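Local coordinates for protein putative 6-phosphogluconolactonase (Neisseria gonorrhoeae, PDB 3LHI) that probably hydrolyses 6-phosphogluconolactone to 6-phosphogluconate, the second step in the oxidative stage of the pentose phosphate pathway, at residues G34-A39 with K61-T66; I65-E70 with A97-M102; D129-G134 with A184-V189; V189-Q194 with C226-A231. One frame throughout, in Å; residues are numbered along the deposited sequence.

Overall arrangement
All four contacts lie on one sheet, whose parallel strands run side by side in the order 98-99, 63-71, 36-40, 130-133, 188-194, 226-231, 3-8. Along this row contact 2 comes first, then contacts 1, 3 and 4, whereas along the chain contact 1 precedes contact 2. Contacts 1 and 2 share strand 63-71, with centres about 9 Å apart; contacts 3 and 4 share strand 188-194, their centres about 11 Å apart. Strand 36-40 pairs with 130-133, tying the two halves together. Contacts 2 and 4, about 20 Å between centres, sit on opposite sides of the chain's centre. This strand order is Rossmann-like, in keeping with the sugar-phosphate isomerase/lactonase family.

Contact 1: G34-A39 with K61-T66; sequences GGAVLA and KNVGIT
Ala36 to Ala39 pair residue for residue with Val63 to Thr66 as parallel neighbours in the Rossmann-like sheet. The two strands are the arms of a beta-alpha-beta unit, joined through helix 47-54, and their axes come within 4.6 Å of each other.

Four backbone hydrogen bonds make the ladder. Ala36 uses its N to reach Asn62 O and its O to receive Gly64 N; Leu38 does the same two residues on, giving its N to Gly64 O and taking Thr66 N at its O. The Leu38 N to Gly64 O bond, at 2.8 Å, is the straightest, with 172° at the hydrogen. Between these rungs CA-H...O contacts fill in, such as Val63 CA to Ala36 O at 3.2 Å.

Apolar packing divides between the two faces. Ala36, Leu38, Val63 and Ile65 lie on one, where Leu26 of helix 11-33 rests on Ala36 and Leu38. Leu38 has CG anti to its backbone N (chi1 171°), which carries CD2 to 4.2 Å from Ile65 CG1. Val37, Ala39 and Thr66 lie on the other, and there Thr66 CG2 lies beside Ala39 CB at 3.8 Å while the threonine hydroxyl turns to Ile100.

At the entrance to the pair, Gly34 leaves helix 11-33 with positive phi. Asn62 has its amide nitrogen bonded to Asp59, and its CB lies 3.6 Å from Gly34 O. One water bridges this end, donating to Gly34 O at 3.0 Å and to Asn62 OD1 at 3.1 Å.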
loop_
_atom_site.group_PDB
_atom_site.type_symbol
_atom_site.label_atom_id
_atom_site.label_comp_id
_atom_site.label_asym_id
_atom_site.label_seq_id
_atom_site.Cartn_x
_atom_site.Cartn_y
_atom_site.Cartn_z
ATOM N N GLY A 34 19.967 -5.080 7.893
ATOM C CA GLY A 34 19.645 -6.263 8.646
ATOM C C GLY A 34 18.180 -6.511 8.891
ATOM O O GLY A 34 17.819 -7.447 9.579
ATOM N N GLY A 35 17.336 -5.671 8.283
ATOM C CA GLY A 35 15.888 -5.748 8.436
ATOM C C GLY A 35 15.267 -4.894 7.386
ATOM O O GLY A 35 15.900 -4.057 6.777
ATOM N N ALA A 36 13.984 -5.182 7.118
ATOM C CA ALA A 36 13.230 -4.423 6.113
ATOM C C ALA A 36 11.794 -4.378 6.517
ATOM O O ALA A 36 11.320 -5.291 7.214
ATOM C CB ALA A 36 13.368 -5.054 4.742
ATOM N N VAL A 37 11.095 -3.337 6.095
ATOM C CA VAL A 37 9.634 -3.211 6.267
ATOM C C VAL A 37 9.008 -3.022 4.896
ATOM O O VAL A 37 9.400 -2.128 4.131
ATOM C CB VAL A 37 9.264 -2.095 7.227
ATOM C CG1 VAL A 37 7.703 -1.886 7.260
ATOM C CG2 VAL A 37 9.838 -2.382 8.617
ATOM N N LEU A 38 8.040 -3.902 4.590
ATOM C CA LEU A 38 7.277 -3.873 3.346
ATOM C C LEU A 38 5.817 -3.475 3.678
ATOM O O LEU A 38 5.185 -4.090 4.574
ATOM C CB LEU A 38 7.234 -5.314 2.807
ATOM C CG LEU A 38 6.310 -5.599 1.613
ATOM C CD1 LEU A 38 6.840 -4.852 0.375
ATOM C CD2 LEU A 38 6.154 -7.080 1.323
ATOM N N ALA A 39 5.277 -2.488 2.962
ATOM C CA ALA A 39 3.861 -2.131 3.077
ATOM C C ALA A 39 3.213 -2.475 1.732
ATOM O O ALA A 39 3.715 -2.115 0.669
ATOM C CB ALA A 39 3.690 -0.620 3.417
ATOM N N LYS A 61 12.081 -13.688 8.250
ATOM C CA LYS A 61 11.975 -13.441 9.680
ATOM C C LYS A 61 12.474 -12.047 10.086
ATOM O O LYS A 61 12.103 -11.566 11.166
ATOM C CB LYS A 61 12.735 -14.489 10.477
ATOM C CG LYS A 61 14.223 -14.421 10.308
ATOM C CD LYS A 61 14.962 -15.493 11.105
ATOM C CE LYS A 61 16.473 -15.267 11.196
ATOM N NZ LYS A 61 17.203 -15.478 9.937
ATOM N N ASN A 62 13.302 -11.434 9.239
ATOM C CA ASN A 62 13.780 -10.075 9.453
ATOM C C ASN A 62 13.050 -9.045 8.624
ATOM O O ASN A 62 13.540 -7.924 8.466
ATOM C CB ASN A 62 15.301 -10.040 9.214
ATOM C CG ASN A 62 16.051 -10.633 10.410
ATOM O OD1 ASN A 62 15.720 -10.343 11.567
ATOM N ND2 ASN A 62 16.990 -11.519 10.144
ATOM N N VAL A 63 11.885 -9.405 8.088
ATOM C CA VAL A 63 11.062 -8.487 7.311
ATOM C C VAL A 63 9.749 -8.299 8.038
ATOM O O VAL A 63 9.063 -9.271 8.408
ATOM C CB VAL A 63 10.800 -9.035 5.908
ATOM C CG1 VAL A 63 9.895 -8.071 5.106
ATOM C CG2 VAL A 63 12.119 -9.298 5.187
ATOM N N GLY A 64 9.383 -7.051 8.281
ATOM C CA GLY A 64 8.049 -6.709 8.763
ATOM C C GLY A 64 7.164 -6.433 7.578
ATOM O O GLY A 64 7.623 -5.837 6.619
ATOM N N ILE A 65 5.922 -6.919 7.630
ATOM C CA ILE A 65 4.946 -6.662 6.579
ATOM C C ILE A 65 3.752 -5.956 7.201
ATOM O O ILE A 65 3.280 -6.313 8.280
ATOM C CB ILE A 65 4.478 -7.976 5.859
ATOM C CG1 ILE A 65 5.678 -8.655 5.223
ATOM C CG2 ILE A 65 3.401 -7.608 4.781
ATOM C CD1 ILE A 65 5.377 -9.937 4.478
ATOM N N THR A 66 3.267 -4.947 6.498
ATOM C CA THR A 66 2.117 -4.196 6.923
ATOM C C THR A 66 1.355 -3.713 5.689
ATOM O O THR A 66 1.626 -4.108 4.559
ATOM C CB THR A 66 2.575 -3.010 7.791
ATOM O OG1 THR A 66 1.448 -2.493 8.543
ATOM C CG2 THR A 66 3.266 -1.864 7.000
HETATM O O HOH W 1 15.933 -7.303 11.862
#

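Contact 2: I65-E70 with A97-M102; sequences ITLADE and AVWIPM
In the next beta-alpha-beta unit of the sheet, which crosses over through helix 81-88, Ile65 pairs in parallel with Trp99 of the short strand 98-99. Ile65 N binds Val98 O at 2.8 Å, and Ile65 O takes Ile100 N at 2.9 Å. The hydroxyl of Thr66 adds a third bond: OG1 donates to Ile100 O at 2.8 Å, coming in 33° off the carbonyl plane, which ties down the chain just where it turns into Pro101.

With chi1 at -180°, the Trp99 side chain extends opposite its own N, and this lays the indole along strand 63-71 from Ile65 toward Leu67. CE3 sits 3.2 Å from Ile65 O, and CH2 reaches Leu67 CG at 3.7 Å; Arg86 makes a cation-pi contact with the ring. At the near end Ile65 CD1 is pressed on Ala97 CB at 3.4 Å, tighter than usual carbon packing.

At the far end selenomethionine Met102, in the modelled conformer, one of two, bends at chi2 and chi3 and ends with CE beside Asp69 CA and 3.6 Å from Leu67 O. Its CG touches Leu67 CB. Here the backbone pairing gives way to side-chain packing, at the outer parallel strand of a Rossmann-like sheet.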
loop_
_atom_site.group_PDB
_atom_site.type_symbol
_atom_site.label_atom_id
_atom_site.label_comp_id
_atom_site.label_asym_id
_atom_site.label_seq_id
_atom_site.Cartn_x
_atom_site.Cartn_y
_atom_site.Cartn_z
ATOM N N ILE A 65 5.922 -6.919 7.630
ATOM C CA ILE A 65 4.946 -6.662 6.579
ATOM C C ILE A 65 3.752 -5.956 7.201
ATOM O O ILE A 65 3.280 -6.313 8.280
ATOM C CB ILE A 65 4.478 -7.976 5.859
ATOM C CG1 ILE A 65 5.678 -8.655 5.223
ATOM C CG2 ILE A 65 3.401 -7.608 4.781
ATOM C CD1 ILE A 65 5.377 -9.937 4.478
ATOM N N THR A 66 3.267 -4.947 6.498
ATOM C CA THR A 66 2.117 -4.196 6.923
ATOM C C THR A 66 1.355 -3.713 5.689
ATOM O O THR A 66 1.626 -4.108 4.559
ATOM C CB THR A 66 2.575 -3.010 7.791
ATOM O OG1 THR A 66 1.448 -2.493 8.543
ATOM C CG2 THR A 66 3.266 -1.864 7.000
ATOM N N LEU A 67 0.361 -2.878 5.950
ATOM C CA LEU A 67 -0.521 -2.335 4.936
ATOM C C LEU A 67 -0.339 -0.871 4.656
ATOM O O LEU A 67 -0.065 -0.106 5.587
ATOM C CB LEU A 67 -1.972 -2.526 5.401
ATOM C CG LEU A 67 -2.424 -3.932 5.644
ATOM C CD1 LEU A 67 -3.780 -4.005 6.358
ATOM C CD2 LEU A 67 -2.471 -4.662 4.337
ATOM N N ALA A 68 -0.569 -0.478 3.423
ATOM C CA ALA A 68 -0.603 0.948 3.054
ATOM C C ALA A 68 -1.890 1.596 3.575
ATOM O O ALA A 68 -1.920 2.819 3.788
ATOM C CB ALA A 68 -0.556 1.093 1.539
ATOM N N ASP A 69 -2.945 0.794 3.750
ATOM C CA ASP A 69 -4.237 1.273 4.167
ATOM C C ASP A 69 -5.071 0.082 4.595
ATOM O O ASP A 69 -4.812 -1.047 4.164
ATOM C CB ASP A 69 -4.969 2.125 3.111
ATOM C CG ASP A 69 -5.394 1.349 1.908
ATOM O OD1 ASP A 69 -4.544 0.711 1.282
ATOM O OD2 ASP A 69 -6.587 1.416 1.540
ATOM N N GLU A 70 -6.063 0.340 5.448
ATOM C CA GLU A 70 -6.923 -0.725 5.954
ATOM C C GLU A 70 -8.314 -0.202 6.145
ATOM O O GLU A 70 -8.544 0.970 6.459
ATOM C CB GLU A 70 -6.343 -1.318 7.229
ATOM C CG GLU A 70 -7.138 -2.412 7.932
ATOM C CD GLU A 70 -7.435 -3.664 7.115
ATOM O OE1 GLU A 70 -8.051 -3.541 6.055
ATOM O OE2 GLU A 70 -7.060 -4.747 7.557
ATOM N N ALA A 97 7.395 -13.880 8.014
ATOM C CA ALA A 97 7.440 -12.421 8.221
ATOM C C ALA A 97 6.792 -11.994 9.508
ATOM O O ALA A 97 5.883 -12.623 10.017
ATOM C CB ALA A 97 6.789 -11.714 7.033
ATOM N N VAL A 98 7.206 -10.831 9.987
ATOM C CA VAL A 98 6.604 -10.252 11.175
ATOM C C VAL A 98 5.450 -9.322 10.732
ATOM O O VAL A 98 5.676 -8.377 10.026
ATOM C CB VAL A 98 7.665 -9.452 11.952
ATOM C CG1 VAL A 98 7.034 -8.795 13.191
ATOM C CG2 VAL A 98 8.863 -10.290 12.353
ATOM N N TRP A 99 4.251 -9.571 11.193
ATOM C CA TRP A 99 3.084 -8.745 10.886
ATOM C C TRP A 99 3.030 -7.530 11.749
ATOM O O TRP A 99 3.126 -7.644 12.969
ATOM C CB TRP A 99 1.786 -9.549 11.027
ATOM C CG TRP A 99 0.570 -8.778 10.731
ATOM C CD1 TRP A 99 -0.418 -8.468 11.608
ATOM C CD2 TRP A 99 0.168 -8.259 9.483
ATOM N NE1 TRP A 99 -1.386 -7.756 11.007
ATOM C CE2 TRP A 99 -1.072 -7.599 9.693
ATOM C CE3 TRP A 99 0.746 -8.214 8.226
ATOM C CZ2 TRP A 99 -1.743 -6.968 8.691
ATOM C CZ3 TRP A 99 0.061 -7.528 7.220
ATOM C CH2 TRP A 99 -1.175 -6.935 7.478
ATOM N N ILE A 100 2.930 -6.361 11.118
ATOM C CA ILE A 100 2.787 -5.095 11.839
ATOM C C ILE A 100 1.321 -4.644 11.642
ATOM O O ILE A 100 0.889 -4.316 10.544
ATOM C CB ILE A 100 3.767 -4.019 11.295
ATOM C CG1 ILE A 100 5.233 -4.491 11.366
ATOM C CG2 ILE A 100 3.532 -2.690 12.054
ATOM C CD1 ILE A 100 6.182 -3.651 10.524
ATOM N N PRO A 101 0.505 -4.724 12.708
ATOM C CA PRO A 101 -0.940 -4.568 12.554
ATOM C C PRO A 101 -1.399 -3.156 12.350
ATOM O O PRO A 101 -0.769 -2.188 12.857
ATOM C CB PRO A 101 -1.482 -5.116 13.850
ATOM C CG PRO A 101 -0.422 -4.736 14.845
ATOM C CD PRO A 101 0.876 -5.041 14.115
HETATM N N MSE A 102 -2.530 -3.045 11.665
HETATM C CA MSE A 102 -3.255 -1.808 11.465
HETATM C C MSE A 102 -4.579 -1.755 12.269
HETATM O O MSE A 102 -4.996 -0.697 12.728
HETATM C CB MSE A 102 -3.532 -1.627 9.972
HETATM C CG MSE A 102 -2.309 -1.311 9.100
HETATM SE SE MSE A 102 -1.791 0.571 9.252
HETATM C CE MSE A 102 -2.706 1.257 7.618
#

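Contact 3: D129-G134 with A184-V189; sequences DVLILG and AHTGHV
Two backbone bonds join Asp129 and Leu131 to His188, one on each side of the Val130-His188 bridge. His188 N reaches Asp129 O at 3.0 Å but is bent, 139° at the hydrogen. Leu131 N meets His188 O at 2.9 Å and is straighter, at 160°. The same His188 O also faces Val130 CA at 3.3 Å, a CA-H...O contact that completes this parallel rung.

Round the polar rungs comes a layer of carbon. Thr186 CG2 stands 3.7 Å from both Leu131 CB and Asp129 O, packing against the start of strand 130-133. Farther along, Val189 CG1 packs against Leu133 CD1 at 3.9 Å and, more loosely, Leu131 CD2. His188 CG stands opposite its own carbonyl carbon (chi1 -61°), which brings the ring edge to Asp129 O; that oxygen lies near the ring plane, 3.7 Å from His188 CD2.

The next shell sets these groups in place. Strands 130-133 and 188-194 are parallel neighbours in the Rossmann-like sheet, between strands 36-40 and 226-231. Thr186 OG1 is bonded to Ala182 O in the short helix 180-184, which leaves the methyl to face strand 130-133. The carboxylate of Asp129 is engaged outside this pair: OD1 forms a salt bridge with Lys33, and OD2 takes the backbone N of Val37 on strand 36-40. Val130 packs on Ala25 and Leu26 of helix 11-33.

Asp129 thus serves two neighbours with different groups, its carbonyl holding strand 188-194 and its carboxylate strand 36-40, and the lysine would be expected to keep that carboxylate charged.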
loop_
_atom_site.group_PDB
_atom_site.type_symbol
_atom_site.label_atom_id
_atom_site.label_comp_id
_atom_site.label_asym_id
_atom_site.label_seq_id
_atom_site.Cartn_x
_atom_site.Cartn_y
_atom_site.Cartn_z
ATOM N N ASP A 129 10.373 0.474 4.077
ATOM C CA ASP A 129 11.459 0.574 3.119
ATOM C C ASP A 129 10.949 0.402 1.706
ATOM O O ASP A 129 11.482 0.969 0.750
ATOM C CB ASP A 129 12.494 -0.488 3.400
ATOM C CG ASP A 129 13.068 -0.333 4.759
ATOM O OD1 ASP A 129 13.679 0.768 4.980
ATOM O OD2 ASP A 129 12.908 -1.229 5.613
ATOM N N VAL A 130 9.914 -0.442 1.551
ATOM C CA VAL A 130 9.345 -0.782 0.231
ATOM C C VAL A 130 7.827 -0.693 0.371
ATOM O O VAL A 130 7.269 -1.268 1.322
ATOM C CB VAL A 130 9.781 -2.185 -0.249
ATOM C CG1 VAL A 130 9.172 -2.491 -1.640
ATOM C CG2 VAL A 130 11.319 -2.304 -0.286
ATOM N N LEU A 131 7.191 0.015 -0.539
ATOM C CA LEU A 131 5.730 0.207 -0.541
ATOM C C LEU A 131 5.202 -0.178 -1.907
ATOM O O LEU A 131 5.753 0.238 -2.928
ATOM C CB LEU A 131 5.424 1.683 -0.259
ATOM C CG LEU A 131 4.016 2.178 -0.544
ATOM C CD1 LEU A 131 2.944 1.499 0.365
ATOM C CD2 LEU A 131 3.972 3.715 -0.347
ATOM N N ILE A 132 4.143 -0.989 -1.949
ATOM C CA ILE A 132 3.409 -1.206 -3.200
ATOM C C ILE A 132 2.011 -0.594 -3.044
ATOM O O ILE A 132 1.221 -0.959 -2.159
ATOM C CB ILE A 132 3.309 -2.677 -3.677
ATOM C CG1 ILE A 132 4.680 -3.352 -3.764
ATOM C CG2 ILE A 132 2.588 -2.732 -5.052
ATOM C CD1 ILE A 132 5.186 -3.869 -2.465
ATOM N N LEU A 133 1.775 0.378 -3.918
ATOM C CA LEU A 133 0.518 1.081 -4.070
ATOM C C LEU A 133 -0.345 0.463 -5.157
ATOM O O LEU A 133 0.163 -0.247 -6.042
ATOM C CB LEU A 133 0.794 2.540 -4.428
ATOM C CG LEU A 133 1.430 3.408 -3.339
ATOM C CD1 LEU A 133 1.762 4.782 -3.882
ATOM C CD2 LEU A 133 0.507 3.478 -2.133
ATOM N N GLY A 134 -1.638 0.706 -5.071
ATOM C CA GLY A 134 -2.540 0.519 -6.160
ATOM C C GLY A 134 -3.217 1.843 -6.473
ATOM O O GLY A 134 -2.887 2.874 -5.891
ATOM N N ALA A 184 5.822 9.404 0.585
ATOM C CA ALA A 184 6.906 10.111 -0.070
ATOM C C ALA A 184 8.270 9.771 0.541
ATOM O O ALA A 184 9.276 9.876 -0.177
ATOM C CB ALA A 184 6.671 11.609 -0.028
ATOM N N HIS A 185 8.289 9.420 1.818
ATOM C CA HIS A 185 9.537 9.130 2.525
ATOM C C HIS A 185 9.857 7.651 2.612
ATOM O O HIS A 185 10.743 7.201 3.351
ATOM C CB HIS A 185 9.578 9.805 3.903
ATOM C CG HIS A 185 9.617 11.281 3.805
ATOM N ND1 HIS A 185 8.477 12.027 3.585
ATOM C CD2 HIS A 185 10.663 12.146 3.778
ATOM C CE1 HIS A 185 8.819 13.308 3.467
ATOM N NE2 HIS A 185 10.141 13.402 3.584
ATOM N N THR A 186 9.144 6.853 1.815
ATOM C CA THR A 186 9.437 5.437 1.656
ATOM C C THR A 186 10.535 5.325 0.566
ATOM O O THR A 186 10.407 5.868 -0.508
ATOM C CB THR A 186 8.180 4.654 1.243
ATOM O OG1 THR A 186 7.238 4.746 2.317
ATOM C CG2 THR A 186 8.535 3.214 1.033
ATOM N N GLY A 187 11.573 4.532 0.833
ATOM C CA GLY A 187 12.696 4.477 -0.065
ATOM C C GLY A 187 12.392 3.953 -1.458
ATOM O O GLY A 187 12.919 4.432 -2.457
ATOM N N HIS A 188 11.560 2.931 -1.548
ATOM C CA HIS A 188 11.244 2.333 -2.833
ATOM C C HIS A 188 9.716 2.221 -2.924
ATOM O O HIS A 188 9.131 1.456 -2.143
ATOM C CB HIS A 188 11.922 0.930 -2.937
ATOM C CG HIS A 188 13.412 0.982 -2.838
ATOM N ND1 HIS A 188 14.213 1.114 -3.949
ATOM C CD2 HIS A 188 14.246 0.927 -1.771
ATOM C CE1 HIS A 188 15.482 1.153 -3.571
ATOM N NE2 HIS A 188 15.527 1.061 -2.252
ATOM N N VAL A 189 9.112 2.918 -3.886
ATOM C CA VAL A 189 7.686 2.943 -4.095
ATOM C C VAL A 189 7.369 2.312 -5.439
ATOM O O VAL A 189 7.889 2.721 -6.483
ATOM C CB VAL A 189 7.137 4.368 -4.039
ATOM C CG1 VAL A 189 5.618 4.384 -4.251
ATOM C CG2 VAL A 189 7.487 5.017 -2.659
#

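Contact 4: V189-Q194 with C226-A231; sequences VFLAIQ and CHVFYA
Phe190 and His227 lie beside each other on one face of the sheet, their rings crossing obliquely with planes at 34° and centroids 5.2 Å apart. His227 CD2 sits over a face of the phenyl ring, and Phe190 CD2 touches His227 CB at 3.6 Å. Phe229, two residues on from His227, brings CE1 to the edge of the Phe190 ring, nearly in plane, 3.8 Å from Phe190 CD2. The two phenylalanines run side by side, pointing the same way, onto Leu18 of helix 11-33, and His6 of strand 3-8 stacks on Phe229.

Behind the rings, strands 188-194 and 226-231 pair in parallel, the last two strands of the Rossmann-like order before strand 3-8 closes the edge. Five backbone bonds form the ladder, beginning with His227 N to Val189 O and ending with Ala231 N to Ile193 O; the first, at 2.9 Å, is almost linear at 175°.

On the opposite face of the sheet Leu191 and Val228 lie side by side, CD2 to CG1 at 4.1 Å, with Phe202 of helix 196-206 touching both. Ile193 has CG1 wedged between its backbone N and carbonyl carbon (chi1 50°), which swings CD1 across to Tyr230 CD1 at 4.0 Å. Tyr230 in turn meets the ring of Trp5.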
loop_
_atom_site.group_PDB
_atom_site.type_symbol
_atom_site.label_atom_id
_atom_site.label_comp_id
_atom_site.label_asym_id
_atom_site.label_seq_id
_atom_site.Cartn_x
_atom_site.Cartn_y
_atom_site.Cartn_z
ATOM N N VAL A 189 9.112 2.918 -3.886
ATOM C CA VAL A 189 7.686 2.943 -4.095
ATOM C C VAL A 189 7.369 2.312 -5.439
ATOM O O VAL A 189 7.889 2.721 -6.483
ATOM C CB VAL A 189 7.137 4.368 -4.039
ATOM C CG1 VAL A 189 5.618 4.384 -4.251
ATOM C CG2 VAL A 189 7.487 5.017 -2.659
ATOM N N PHE A 190 6.481 1.347 -5.404
ATOM C CA PHE A 190 5.970 0.665 -6.587
ATOM C C PHE A 190 4.475 0.962 -6.727
ATOM O O PHE A 190 3.789 1.128 -5.726
ATOM C CB PHE A 190 6.155 -0.824 -6.464
ATOM C CG PHE A 190 7.569 -1.280 -6.457
ATOM C CD1 PHE A 190 8.326 -1.289 -5.275
ATOM C CD2 PHE A 190 8.161 -1.692 -7.611
ATOM C CE1 PHE A 190 9.665 -1.691 -5.306
ATOM C CE2 PHE A 190 9.441 -2.112 -7.633
ATOM C CZ PHE A 190 10.211 -2.073 -6.502
ATOM N N LEU A 191 3.967 1.008 -7.955
ATOM C CA LEU A 191 2.533 1.125 -8.258
ATOM C C LEU A 191 2.201 -0.021 -9.215
ATOM O O LEU A 191 2.859 -0.151 -10.280
ATOM C CB LEU A 191 2.225 2.475 -8.923
ATOM C CG LEU A 191 0.773 2.636 -9.397
ATOM C CD1 LEU A 191 -0.214 2.597 -8.243
ATOM C CD2 LEU A 191 0.626 3.943 -10.169
ATOM N N ALA A 192 1.193 -0.801 -8.874
ATOM C CA ALA A 192 0.691 -1.843 -9.742
ATOM C C ALA A 192 -0.724 -1.541 -10.155
ATOM O O ALA A 192 -1.580 -1.288 -9.310
ATOM C CB ALA A 192 0.710 -3.164 -9.000
ATOM N N ILE A 193 -0.945 -1.489 -11.470
ATOM C CA ILE A 193 -2.246 -1.183 -12.051
ATOM C C ILE A 193 -2.491 -2.113 -13.233
ATOM O O ILE A 193 -1.556 -2.596 -13.839
ATOM C CB ILE A 193 -2.354 0.302 -12.445
ATOM C CG1 ILE A 193 -1.175 0.774 -13.283
ATOM C CG2 ILE A 193 -2.669 1.212 -11.221
ATOM C CD1 ILE A 193 -1.458 2.032 -14.117
ATOM N N GLN A 194 -3.761 -2.334 -13.535
ATOM C CA GLN A 194 -4.151 -3.208 -14.644
ATOM C C GLN A 194 -5.313 -2.610 -15.459
ATOM O O GLN A 194 -6.289 -2.054 -14.887
ATOM C CB GLN A 194 -4.494 -4.594 -14.090
ATOM C CG GLN A 194 -4.891 -5.610 -15.130
ATOM C CD GLN A 194 -5.173 -6.991 -14.543
ATOM O OE1 GLN A 194 -4.789 -7.316 -13.407
ATOM N NE2 GLN A 194 -5.823 -7.825 -15.342
ATOM N N CYS A 226 8.357 6.661 -8.668
ATOM C CA CYS A 226 7.503 5.467 -8.618
ATOM C C CYS A 226 7.803 4.466 -9.727
ATOM O O CYS A 226 7.825 4.832 -10.921
ATOM C CB CYS A 226 6.013 5.818 -8.749
ATOM S SG CYS A 226 5.311 6.698 -7.418
ATOM N N HIS A 227 7.979 3.201 -9.343
ATOM C CA HIS A 227 8.190 2.123 -10.328
ATOM C C HIS A 227 6.792 1.547 -10.654
ATOM O O HIS A 227 6.189 0.929 -9.788
ATOM C CB HIS A 227 9.111 1.073 -9.696
ATOM C CG HIS A 227 10.401 1.634 -9.180
ATOM N ND1 HIS A 227 11.503 1.770 -10.001
ATOM C CD2 HIS A 227 10.766 2.107 -7.955
ATOM C CE1 HIS A 227 12.502 2.298 -9.304
ATOM N NE2 HIS A 227 12.085 2.508 -8.058
ATOM N N VAL A 228 6.290 1.768 -11.882
ATOM C CA VAL A 228 4.925 1.465 -12.243
ATOM C C VAL A 228 4.899 0.171 -13.085
ATOM O O VAL A 228 5.654 0.051 -14.063
ATOM C CB VAL A 228 4.226 2.624 -12.992
ATOM C CG1 VAL A 228 2.759 2.234 -13.237
ATOM C CG2 VAL A 228 4.390 3.973 -12.228
ATOM N N PHE A 229 4.119 -0.800 -12.625
ATOM C CA PHE A 229 3.961 -2.090 -13.284
ATOM C C PHE A 229 2.547 -2.202 -13.769
ATOM O O PHE A 229 1.616 -2.268 -12.969
ATOM C CB PHE A 229 4.299 -3.257 -12.341
ATOM C CG PHE A 229 5.769 -3.443 -12.106
ATOM C CD1 PHE A 229 6.529 -2.510 -11.394
ATOM C CD2 PHE A 229 6.419 -4.523 -12.639
ATOM C CE1 PHE A 229 7.878 -2.669 -11.256
ATOM C CE2 PHE A 229 7.799 -4.699 -12.460
ATOM C CZ PHE A 229 8.528 -3.750 -11.781
ATOM N N TYR A 230 2.381 -2.291 -15.087
ATOM C CA TYR A 230 1.058 -2.255 -15.706
ATOM C C TYR A 230 0.857 -3.490 -16.543
ATOM O O TYR A 230 1.750 -3.873 -17.288
ATOM C CB TYR A 230 0.961 -1.037 -16.623
ATOM C CG TYR A 230 -0.262 -1.017 -17.494
ATOM C CD1 TYR A 230 -1.506 -0.753 -16.964
ATOM C CD2 TYR A 230 -0.188 -1.314 -18.845
ATOM C CE1 TYR A 230 -2.625 -0.732 -17.742
ATOM C CE2 TYR A 230 -1.335 -1.330 -19.626
ATOM C CZ TYR A 230 -2.543 -1.067 -19.071
ATOM O OH TYR A 230 -3.711 -1.053 -19.816
ATOM N N ALA A 231 -0.324 -4.078 -16.435
ATOM C CA ALA A 231 -0.716 -5.201 -17.276
ATOM C C ALA A 231 -1.990 -4.822 -17.974
ATOM O O ALA A 231 -2.873 -4.221 -17.388
ATOM C CB ALA A 231 -0.953 -6.454 -16.416
#